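Local coordinates for protein CalS10 (Micromonospora echinospora, PDB 6UK5) that binds S-adenosylmethionine and probably transfers its methyl group to an amino pentose during the biosynthesis of calicheamicin, at residues A42-R47 and T119-A124. Residues are numbered along the deposited sequence; the frame is centred on the assembly and turned at random.
Sequences ADVADR and TCLFTA. With SAM (S-adenosylmethionine), chain D.
Thr119 sits near the carboxyl end of strand 115-120, a central parallel strand of the Rossmann-like methyltransferase sheet, and its methyl CG2 meets CG1 of Val44 on helix 37-51 at 4.1 Å. The two branched side chains pass at a slant with only methyls in contact. With Val44 CG1 anti to the backbone N (chi1 170°) and CG2 anti to the carbonyl carbon, the two methyls diverge, CG1 to Thr119 and CG2 to Leu121. The other branch of the buried Thr119, the hydroxyl OG1, is satisfied by a hydrogen bond to Asp60 OD1 on the adjacent strand 57-61. Cys120 continues the sheet through its backbone, pairing with Val152 and Glu154. At Leu121 the chain leaves the strand; CD2 comes within 4.4 Å of Val44 CG2, a loose apolar contact, and Phe72 of helix 67-73 and Val152 of strand 149-153 close around the same three side chains. From here the loop turns into the S-adenosylmethionine pocket: the carbonyl O of Leu121 is 3.6 Å from CB of the cofactor. Phe122, with Tyr30 edge-to-face and Lys35 in a cation-pi contact, takes a left-handed backbone conformation, and its N is held by Glu154 OE1. The methionine carboxylate O of the cofactor lies at the edge of the Phe122 ring, near its plane, 3.5 Å from CD2.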
loop_
_atom_site.group_PDB
_atom_site.type_symbol
_atom_site.label_atom_id
_atom_site.label_comp_id
_atom_site.label_asym_id
_atom_site.label_seq_id
_atom_site.Cartn_x
_atom_site.Cartn_y
_atom_site.Cartn_z
ATOM N N ALA A 42 -24.380 -2.518 17.605
ATOM C CA ALA A 42 -25.787 -2.908 17.586
ATOM C C ALA A 42 -26.004 -4.215 18.339
ATOM O O ALA A 42 -26.912 -4.323 19.172
ATOM C CB ALA A 42 -26.271 -3.032 16.141
ATOM N N ASP A 43 -25.184 -5.228 18.048
ATOM C CA ASP A 43 -25.296 -6.497 18.760
ATOM C C ASP A 43 -25.067 -6.304 20.254
ATOM O O ASP A 43 -25.814 -6.840 21.082
ATOM C CB ASP A 43 -24.298 -7.504 18.193
ATOM C CG ASP A 43 -24.308 -8.819 18.943
ATOM O OD1 ASP A 43 -25.312 -9.114 19.624
ATOM O OD2 ASP A 43 -23.304 -9.555 18.862
ATOM N N VAL A 44 -24.037 -5.537 20.616
ATOM C CA VAL A 44 -23.775 -5.263 22.025
ATOM C C VAL A 44 -24.984 -4.590 22.660
ATOM O O VAL A 44 -25.380 -4.920 23.785
ATOM C CB VAL A 44 -22.505 -4.403 22.175
ATOM C CG1 VAL A 44 -22.353 -3.908 23.609
ATOM C CG2 VAL A 44 -21.276 -5.183 21.740
ATOM N N ALA A 45 -25.591 -3.637 21.948
ATOM C CA ALA A 45 -26.750 -2.935 22.489
ATOM C C ALA A 45 -27.916 -3.886 22.729
ATOM O O ALA A 45 -28.594 -3.802 23.758
ATOM C CB ALA A 45 -27.162 -1.811 21.538
ATOM N N ASP A 46 -28.164 -4.803 21.790
ATOM C CA ASP A 46 -29.243 -5.768 21.973
ATOM C C ASP A 46 -29.047 -6.593 23.241
ATOM O O ASP A 46 -30.008 -6.857 23.973
ATOM C CB ASP A 46 -29.344 -6.686 20.755
ATOM C CG ASP A 46 -29.851 -5.967 19.522
ATOM O OD1 ASP A 46 -30.320 -4.816 19.651
ATOM O OD2 ASP A 46 -29.787 -6.556 18.423
ATOM N N ARG A 47 -27.810 -7.014 23.515
ATOM C CA ARG A 47 -27.559 -7.870 24.670
ATOM C C ARG A 47 -27.676 -7.091 25.972
ATOM O O ARG A 47 -28.165 -7.620 26.977
ATOM C CB ARG A 47 -26.177 -8.505 24.557
ATOM C CG ARG A 47 -26.101 -9.647 23.568
ATOM C CD ARG A 47 -24.668 -10.106 23.383
ATOM N NE ARG A 47 -24.423 -10.535 22.009
ATOM C CZ ARG A 47 -24.495 -11.791 21.578
ATOM N NH1 ARG A 47 -24.796 -12.780 22.411
ATOM N NH2 ARG A 47 -24.258 -12.056 20.301
ATOM N N THR A 119 -18.774 -0.652 28.499
ATOM C CA THR A 119 -18.211 -1.520 27.478
ATOM C C THR A 119 -16.721 -1.251 27.309
ATOM O O THR A 119 -16.237 -0.141 27.554
ATOM C CB THR A 119 -18.914 -1.340 26.126
ATOM O OG1 THR A 119 -18.573 -0.066 25.568
ATOM C CG2 THR A 119 -20.425 -1.431 26.283
ATOM N N CYS A 120 -16.001 -2.293 26.892
ATOM C CA CYS A 120 -14.551 -2.251 26.685
ATOM C C CYS A 120 -14.272 -3.231 25.544
ATOM O O CYS A 120 -14.103 -4.431 25.775
ATOM C CB CYS A 120 -13.788 -2.618 27.948
ATOM S SG CYS A 120 -12.007 -2.266 27.899
ATOM N N LEU A 121 -14.232 -2.711 24.320
ATOM C CA LEU A 121 -14.330 -3.538 23.129
ATOM C C LEU A 121 -13.072 -3.436 22.274
ATOM O O LEU A 121 -12.250 -2.529 22.431
ATOM C CB LEU A 121 -15.556 -3.136 22.290
ATOM C CG LEU A 121 -16.847 -2.906 23.081
ATOM C CD1 LEU A 121 -17.887 -2.191 22.227
ATOM C CD2 LEU A 121 -17.402 -4.210 23.636
ATOM N N PHE A 122 -12.949 -4.395 21.354
ATOM C CA PHE A 122 -11.817 -4.489 20.431
ATOM C C PHE A 122 -10.495 -4.626 21.188
ATOM O O PHE A 122 -9.501 -3.970 20.870
ATOM C CB PHE A 122 -11.788 -3.287 19.477
ATOM C CG PHE A 122 -11.071 -3.544 18.165
ATOM C CD1 PHE A 122 -10.808 -4.832 17.723
ATOM C CD2 PHE A 122 -10.673 -2.482 17.370
ATOM C CE1 PHE A 122 -10.162 -5.054 16.526
ATOM C CE2 PHE A 122 -10.022 -2.701 16.168
ATOM C CZ PHE A 122 -9.766 -3.990 15.747
ATOM N N THR A 123 -10.487 -5.504 22.194
ATOM C CA THR A 123 -9.263 -5.889 22.903
ATOM C C THR A 123 -8.583 -4.695 23.568
ATOM O O THR A 123 -7.357 -4.658 23.687
ATOM C CB THR A 123 -8.270 -6.594 21.969
ATOM O OG1 THR A 123 -7.643 -5.632 21.109
ATOM C CG2 THR A 123 -8.980 -7.649 21.125
ATOM N N ALA A 124 -9.368 -3.707 23.998
ATOM C CA ALA A 124 -8.778 -2.515 24.599
ATOM C C ALA A 124 -8.072 -2.847 25.909
ATOM O O ALA A 124 -6.995 -2.308 26.195
ATOM C CB ALA A 124 -9.856 -1.454 24.822
HETATM N N SAM D . -13.322 0.911 21.259
HETATM C CA SAM D . -12.213 1.227 20.418
HETATM C C SAM D . -12.483 0.863 18.925
HETATM O O SAM D . -12.984 -0.260 18.671
HETATM O OXT SAM D . -12.166 1.730 18.086
HETATM C CB SAM D . -10.956 0.499 20.915
HETATM C CG SAM D . -9.745 1.225 20.356
HETATM S SD SAM D . -8.384 0.044 20.479
HETATM C CE SAM D . -7.257 0.714 19.267
HETATM C "C5'" SAM D . -7.484 0.422 22.032
HETATM C "C4'" SAM D . -7.687 1.797 22.681
HETATM O "O4'" SAM D . -7.431 1.681 24.093
HETATM C "C3'" SAM D . -6.757 2.894 22.156
HETATM O "O3'" SAM D . -7.489 3.866 21.414
HETATM C "C2'" SAM D . -6.141 3.526 23.420
HETATM O "O2'" SAM D . -6.241 4.945 23.405
HETATM C "C1'" SAM D . -6.970 2.927 24.557
HETATM N N9 SAM D . -6.231 2.704 25.793
HETATM C C8 SAM D . -5.118 1.922 25.975
HETATM N N7 SAM D . -4.715 1.846 27.219
HETATM C C5 SAM D . -5.627 2.626 27.909
HETATM C C6 SAM D . -5.771 2.940 29.274
HETATM N N6 SAM D . -4.927 2.525 30.224
HETATM N N1 SAM D . -6.816 3.714 29.636
HETATM C C2 SAM D . -7.651 4.150 28.688
HETATM N N3 SAM D . -7.610 3.933 27.372
HETATM C C4 SAM D . -6.570 3.160 27.045
#